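Local coordinates for protein putative phosphosugar isomerases (Salmonella typhimurium LT2, PDB 3FKJ) that probably binds phosphorylated sugars or related carbohydrate derivatives and may act as an isomerase, at residues R113-P126 with C131-A143. Residues are numbered along the deposited sequence; the frame is centred on the assembly and turned at random.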
loop_
_atom_site.group_PDB
_atom_site.type_symbol
_atom_site.label_atom_id
_atom_site.label_comp_id
_atom_site.label_asym_id
_atom_site.label_seq_id
_atom_site.Cartn_x
_atom_site.Cartn_y
_atom_site.Cartn_z
ATOM N N ARG A 113 14.425 -6.098 17.678
ATOM C CA ARG A 113 15.386 -6.084 18.767
ATOM C C ARG A 113 16.508 -7.124 18.577
ATOM O O ARG A 113 17.652 -6.828 18.831
ATOM C CB ARG A 113 14.688 -6.278 20.121
ATOM C CG ARG A 113 15.693 -6.323 21.295
ATOM C CD ARG A 113 15.053 -6.349 22.668
ATOM N NE ARG A 113 14.477 -5.070 23.087
ATOM C CZ ARG A 113 13.793 -4.908 24.221
ATOM N NH1 ARG A 113 13.627 -5.926 25.040
ATOM N NH2 ARG A 113 13.279 -3.738 24.563
ATOM N N GLU A 114 16.182 -8.330 18.112
ATOM C CA GLU A 114 17.214 -9.341 17.800
ATOM C C GLU A 114 18.201 -8.905 16.702
ATOM O O GLU A 114 19.349 -9.349 16.669
ATOM C CB GLU A 114 16.563 -10.664 17.396
ATOM C CG GLU A 114 15.808 -11.366 18.528
ATOM C CD GLU A 114 14.973 -12.559 18.062
ATOM O OE1 GLU A 114 14.723 -12.706 16.834
ATOM O OE2 GLU A 114 14.559 -13.345 18.944
ATOM N N LYS A 115 17.735 -8.040 15.814
ATOM C CA LYS A 115 18.517 -7.491 14.703
ATOM C C LYS A 115 19.340 -6.266 15.103
ATOM O O LYS A 115 20.219 -5.827 14.354
ATOM C CB LYS A 115 17.561 -7.115 13.556
ATOM C CG LYS A 115 17.578 -8.007 12.322
ATOM C CD LYS A 115 17.464 -9.483 12.565
ATOM C CE LYS A 115 17.691 -10.189 11.226
ATOM N NZ LYS A 115 17.485 -11.667 11.226
ATOM N N GLY A 116 19.070 -5.717 16.279
ATOM C CA GLY A 116 19.815 -4.567 16.800
ATOM C C GLY A 116 19.119 -3.225 16.614
ATOM O O GLY A 116 19.677 -2.192 16.957
ATOM N N ALA A 117 17.900 -3.239 16.080
ATOM C CA ALA A 117 17.110 -2.016 15.872
ATOM C C ALA A 117 16.586 -1.492 17.206
ATOM O O ALA A 117 16.332 -2.289 18.133
ATOM C CB ALA A 117 15.949 -2.286 14.923
ATOM N N ALA A 118 16.470 -0.166 17.326
ATOM C CA ALA A 118 15.667 0.420 18.393
ATOM C C ALA A 118 14.202 0.186 18.087
ATOM O O ALA A 118 13.766 0.320 16.920
ATOM C CB ALA A 118 15.944 1.893 18.572
ATOM N N THR A 119 13.442 -0.152 19.128
ATOM C CA THR A 119 12.013 -0.376 18.996
ATOM C C THR A 119 11.223 0.674 19.813
ATOM O O THR A 119 11.559 0.943 20.935
ATOM C CB THR A 119 11.624 -1.814 19.434
ATOM O OG1 THR A 119 12.142 -2.069 20.744
ATOM C CG2 THR A 119 12.168 -2.839 18.480
ATOM N N ILE A 120 10.211 1.291 19.195
ATOM C CA ILE A 120 9.272 2.183 19.902
ATOM C C ILE A 120 7.901 1.515 19.808
ATOM O O ILE A 120 7.391 1.257 18.698
ATOM C CB ILE A 120 9.189 3.608 19.278
ATOM C CG1 ILE A 120 10.572 4.295 19.208
ATOM C CG2 ILE A 120 8.188 4.481 20.046
ATOM C CD1 ILE A 120 10.571 5.605 18.424
ATOM N N GLY A 121 7.312 1.235 20.962
ATOM C CA GLY A 121 6.011 0.582 21.037
ATOM C C GLY A 121 4.926 1.540 21.466
ATOM O O GLY A 121 5.020 2.134 22.554
ATOM N N LEU A 122 3.895 1.684 20.617
ATOM C CA LEU A 122 2.676 2.442 20.961
ATOM C C LEU A 122 1.598 1.459 21.461
ATOM O O LEU A 122 1.230 0.498 20.754
ATOM C CB LEU A 122 2.163 3.220 19.740
ATOM C CG LEU A 122 2.853 4.495 19.230
ATOM C CD1 LEU A 122 4.302 4.258 18.864
ATOM C CD2 LEU A 122 2.103 4.958 18.005
ATOM N N VAL A 123 1.118 1.673 22.685
ATOM C CA VAL A 123 0.099 0.798 23.289
ATOM C C VAL A 123 -1.000 1.648 23.902
ATOM O O VAL A 123 -0.779 2.797 24.249
ATOM C CB VAL A 123 0.682 -0.149 24.396
ATOM C CG1 VAL A 123 1.821 -1.007 23.857
ATOM C CG2 VAL A 123 1.129 0.640 25.643
ATOM N N TYR A 124 -2.194 1.094 23.994
ATOM C CA TYR A 124 -3.256 1.725 24.768
ATOM C C TYR A 124 -3.216 1.174 26.210
ATOM O O TYR A 124 -3.313 1.926 27.188
ATOM C CB TYR A 124 -4.623 1.496 24.118
ATOM C CG TYR A 124 -5.780 1.977 24.976
ATOM C CD1 TYR A 124 -5.910 3.318 25.308
ATOM C CD2 TYR A 124 -6.735 1.092 25.448
ATOM C CE1 TYR A 124 -6.956 3.771 26.084
ATOM C CE2 TYR A 124 -7.792 1.532 26.238
ATOM C CZ TYR A 124 -7.897 2.878 26.550
ATOM O OH TYR A 124 -8.941 3.332 27.330
ATOM N N GLN A 125 -3.050 -0.146 26.304
ATOM C CA GLN A 125 -2.950 -0.869 27.565
ATOM C C GLN A 125 -1.483 -1.085 27.929
ATOM O O GLN A 125 -0.780 -1.765 27.185
ATOM C CB GLN A 125 -3.606 -2.245 27.411
ATOM C CG GLN A 125 -5.116 -2.223 27.234
ATOM C CD GLN A 125 -5.853 -2.164 28.576
ATOM O OE1 GLN A 125 -5.236 -2.258 29.655
ATOM N NE2 GLN A 125 -7.174 -1.997 28.515
ATOM N N PRO A 126 -1.026 -0.535 29.081
ATOM C CA PRO A 126 0.336 -0.773 29.569
ATOM C C PRO A 126 0.554 -2.193 30.117
ATOM O O PRO A 126 -0.412 -2.931 30.337
ATOM C CB PRO A 126 0.489 0.261 30.672
ATOM C CG PRO A 126 -0.879 0.532 31.135
ATOM C CD PRO A 126 -1.782 0.350 29.991
ATOM N N CYS A 131 5.173 -4.425 25.095
ATOM C CA CYS A 131 6.128 -3.759 25.975
ATOM C C CYS A 131 7.413 -4.544 26.231
ATOM O O CYS A 131 8.475 -3.964 26.341
ATOM C CB CYS A 131 5.468 -3.428 27.326
ATOM S SG CYS A 131 3.982 -2.396 27.109
ATOM N N GLU A 132 7.330 -5.857 26.339
ATOM C CA GLU A 132 8.530 -6.652 26.610
ATOM C C GLU A 132 9.676 -6.332 25.630
ATOM O O GLU A 132 10.850 -6.243 26.023
ATOM C CB GLU A 132 8.193 -8.144 26.567
ATOM C CG GLU A 132 9.306 -9.031 27.086
ATOM C CD GLU A 132 8.947 -10.506 27.084
ATOM O OE1 GLU A 132 7.813 -10.857 27.478
ATOM O OE2 GLU A 132 9.819 -11.316 26.700
ATOM N N TYR A 133 9.328 -6.157 24.359
ATOM C CA TYR A 133 10.304 -5.939 23.299
ATOM C C TYR A 133 10.340 -4.498 22.800
ATOM O O TYR A 133 10.871 -4.234 21.722
ATOM C CB TYR A 133 9.984 -6.871 22.140
ATOM C CG TYR A 133 10.040 -8.320 22.531
ATOM C CD1 TYR A 133 11.256 -8.927 22.842
ATOM C CD2 TYR A 133 8.884 -9.085 22.617
ATOM C CE1 TYR A 133 11.317 -10.266 23.195
ATOM C CE2 TYR A 133 8.934 -10.413 22.980
ATOM C CZ TYR A 133 10.149 -10.999 23.258
ATOM O OH TYR A 133 10.189 -12.320 23.592
ATOM N N SER A 134 9.803 -3.567 23.584
ATOM C CA SER A 134 9.805 -2.151 23.243
ATOM C C SER A 134 10.857 -1.449 24.066
ATOM O O SER A 134 10.751 -1.408 25.288
ATOM C CB SER A 134 8.439 -1.524 23.543
ATOM O OG SER A 134 7.392 -2.194 22.840
ATOM N N ASP A 135 11.873 -0.892 23.417
ATOM C CA ASP A 135 12.910 -0.131 24.135
ATOM C C ASP A 135 12.264 1.103 24.732
ATOM O O ASP A 135 12.650 1.542 25.803
ATOM C CB ASP A 135 14.073 0.313 23.214
ATOM C CG ASP A 135 14.845 -0.850 22.627
ATOM O OD1 ASP A 135 15.012 -1.852 23.352
ATOM O OD2 ASP A 135 15.304 -0.759 21.458
ATOM N N TYR A 136 11.309 1.677 23.999
ATOM C CA TYR A 136 10.578 2.851 24.445
ATOM C C TYR A 136 9.098 2.574 24.257
ATOM O O TYR A 136 8.706 1.960 23.261
ATOM C CB TYR A 136 11.009 4.088 23.653
ATOM C CG TYR A 136 12.514 4.308 23.565
ATOM C CD1 TYR A 136 13.276 3.692 22.562
ATOM C CD2 TYR A 136 13.185 5.142 24.496
ATOM C CE1 TYR A 136 14.652 3.881 22.485
ATOM C CE2 TYR A 136 14.563 5.342 24.416
ATOM C CZ TYR A 136 15.300 4.707 23.419
ATOM O OH TYR A 136 16.666 4.931 23.344
ATOM N N ILE A 137 8.291 3.024 25.211
ATOM C CA ILE A 137 6.851 2.775 25.247
ATOM C C ILE A 137 6.072 4.092 25.275
ATOM O O ILE A 137 6.352 4.953 26.085
ATOM C CB ILE A 137 6.433 1.954 26.502
ATOM C CG1 ILE A 137 7.144 0.595 26.521
ATOM C CG2 ILE A 137 4.916 1.755 26.511
ATOM C CD1 ILE A 137 7.328 -0.006 27.921
ATOM N N ILE A 138 5.092 4.232 24.396
ATOM C CA ILE A 138 4.180 5.362 24.420
ATOM C C ILE A 138 2.793 4.818 24.727
ATOM O O ILE A 138 2.307 3.931 24.045
ATOM C CB ILE A 138 4.173 6.117 23.081
ATOM C CG1 ILE A 138 5.505 6.883 22.894
ATOM C CG2 ILE A 138 2.975 7.062 23.022
ATOM C CD1 ILE A 138 6.142 6.789 21.493
ATOM N N GLU A 139 2.163 5.334 25.771
ATOM C CA GLU A 139 0.775 5.001 26.037
ATOM C C GLU A 139 -0.060 6.081 25.393
ATOM O O GLU A 139 -0.157 7.199 25.917
ATOM C CB GLU A 139 0.512 4.939 27.520
ATOM C CG GLU A 139 1.157 3.728 28.166
ATOM C CD GLU A 139 1.153 3.824 29.660
ATOM O OE1 GLU A 139 0.047 3.937 30.221
ATOM O OE2 GLU A 139 2.246 3.788 30.245
ATOM N N TYR A 140 -0.594 5.780 24.212
ATOM C CA TYR A 140 -1.387 6.754 23.493
ATOM C C TYR A 140 -2.755 6.774 24.120
ATOM O O TYR A 140 -3.127 5.849 24.833
ATOM C CB TYR A 140 -1.467 6.457 21.986
ATOM C CG TYR A 140 -2.038 5.117 21.593
ATOM C CD1 TYR A 140 -3.407 4.896 21.565
ATOM C CD2 TYR A 140 -1.207 4.079 21.189
ATOM C CE1 TYR A 140 -3.928 3.679 21.179
ATOM C CE2 TYR A 140 -1.724 2.853 20.789
ATOM C CZ TYR A 140 -3.083 2.655 20.797
ATOM O OH TYR A 140 -3.608 1.439 20.384
ATOM N N GLN A 141 -3.512 7.820 23.829
ATOM C CA GLN A 141 -4.873 7.924 24.299
ATOM C C GLN A 141 -5.910 7.509 23.262
ATOM O O GLN A 141 -5.712 7.630 22.045
ATOM C CB GLN A 141 -5.117 9.336 24.771
ATOM C CG GLN A 141 -4.169 9.701 25.885
ATOM C CD GLN A 141 -4.804 10.594 26.844
ATOM O OE1 GLN A 141 -4.740 11.795 26.693
ATOM N NE2 GLN A 141 -5.493 10.026 27.815
ATOM N N TRP A 142 -7.017 7.002 23.782
ATOM C CA TRP A 142 -8.093 6.480 22.984
ATOM C C TRP A 142 -9.403 6.540 23.774
ATOM O O TRP A 142 -9.423 6.249 24.948
ATOM C CB TRP A 142 -7.783 5.026 22.619
ATOM C CG TRP A 142 -8.909 4.349 21.921
ATOM C CD1 TRP A 142 -9.157 4.341 20.573
ATOM C CD2 TRP A 142 -9.962 3.582 22.532
ATOM N NE1 TRP A 142 -10.292 3.608 20.307
ATOM C CE2 TRP A 142 -10.807 3.130 21.487
ATOM C CE3 TRP A 142 -10.260 3.219 23.850
ATOM C CZ2 TRP A 142 -11.945 2.345 21.725
ATOM C CZ3 TRP A 142 -11.400 2.438 24.092
ATOM C CH2 TRP A 142 -12.225 2.013 23.030
ATOM N N ALA A 143 -10.479 6.930 23.104
ATOM C CA ALA A 143 -11.844 6.683 23.566
ATOM C C ALA A 143 -12.747 6.326 22.383
ATOM O O ALA A 143 -12.475 6.692 21.249
ATOM C CB ALA A 143 -12.404 7.885 24.279
#
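Thr119 holds OG1 between its backbone N and carbonyl carbon (chi1 53°), which aims the hydroxyl at the turn entering strand 136-139; there OG1 donates to Tyr133 O (2.7 Å) and accepts from Asp135 N (2.9 Å). Arg113, with CG anti to its N (chi1 178°) and the chain bent at chi3, reaches the same turn from the end of helix 103-115. Its NH2 forms a salt bridge with Asp135 OD1 (2.8 Å), the two planes nearly parallel (11° apart) but not shared, since NH2 meets OD1 from above the carboxylate plane; Asp135 OD2 accepts Thr119 N (3.0 Å), also from out of that plane. Beyond this turn the strands pair in parallel, Gly121 N giving a nearly straight bond to Tyr136 O (2.8 Å) and Val123 N another to Ile138 O. On one face Ile138 CD1 presses tightly on Ile120 CG2 (3.4 Å), and both side chains touch Ile30 of helix 22-35. Past the strands, Val123 O and Tyr124 N lie over one face of the Tyr140 ring, toward its rim, its OH hydrogen-bonded to Gln98 OE1, and Trp142 turns its edge to the face of Tyr124 in a T-shaped pair. This beta-alpha-beta unit adds the edge strand to the SIS-domain sheet; Arg113 on OD1 and Thr119 N-H on OD2 probably stabilise Asp135's negative charge.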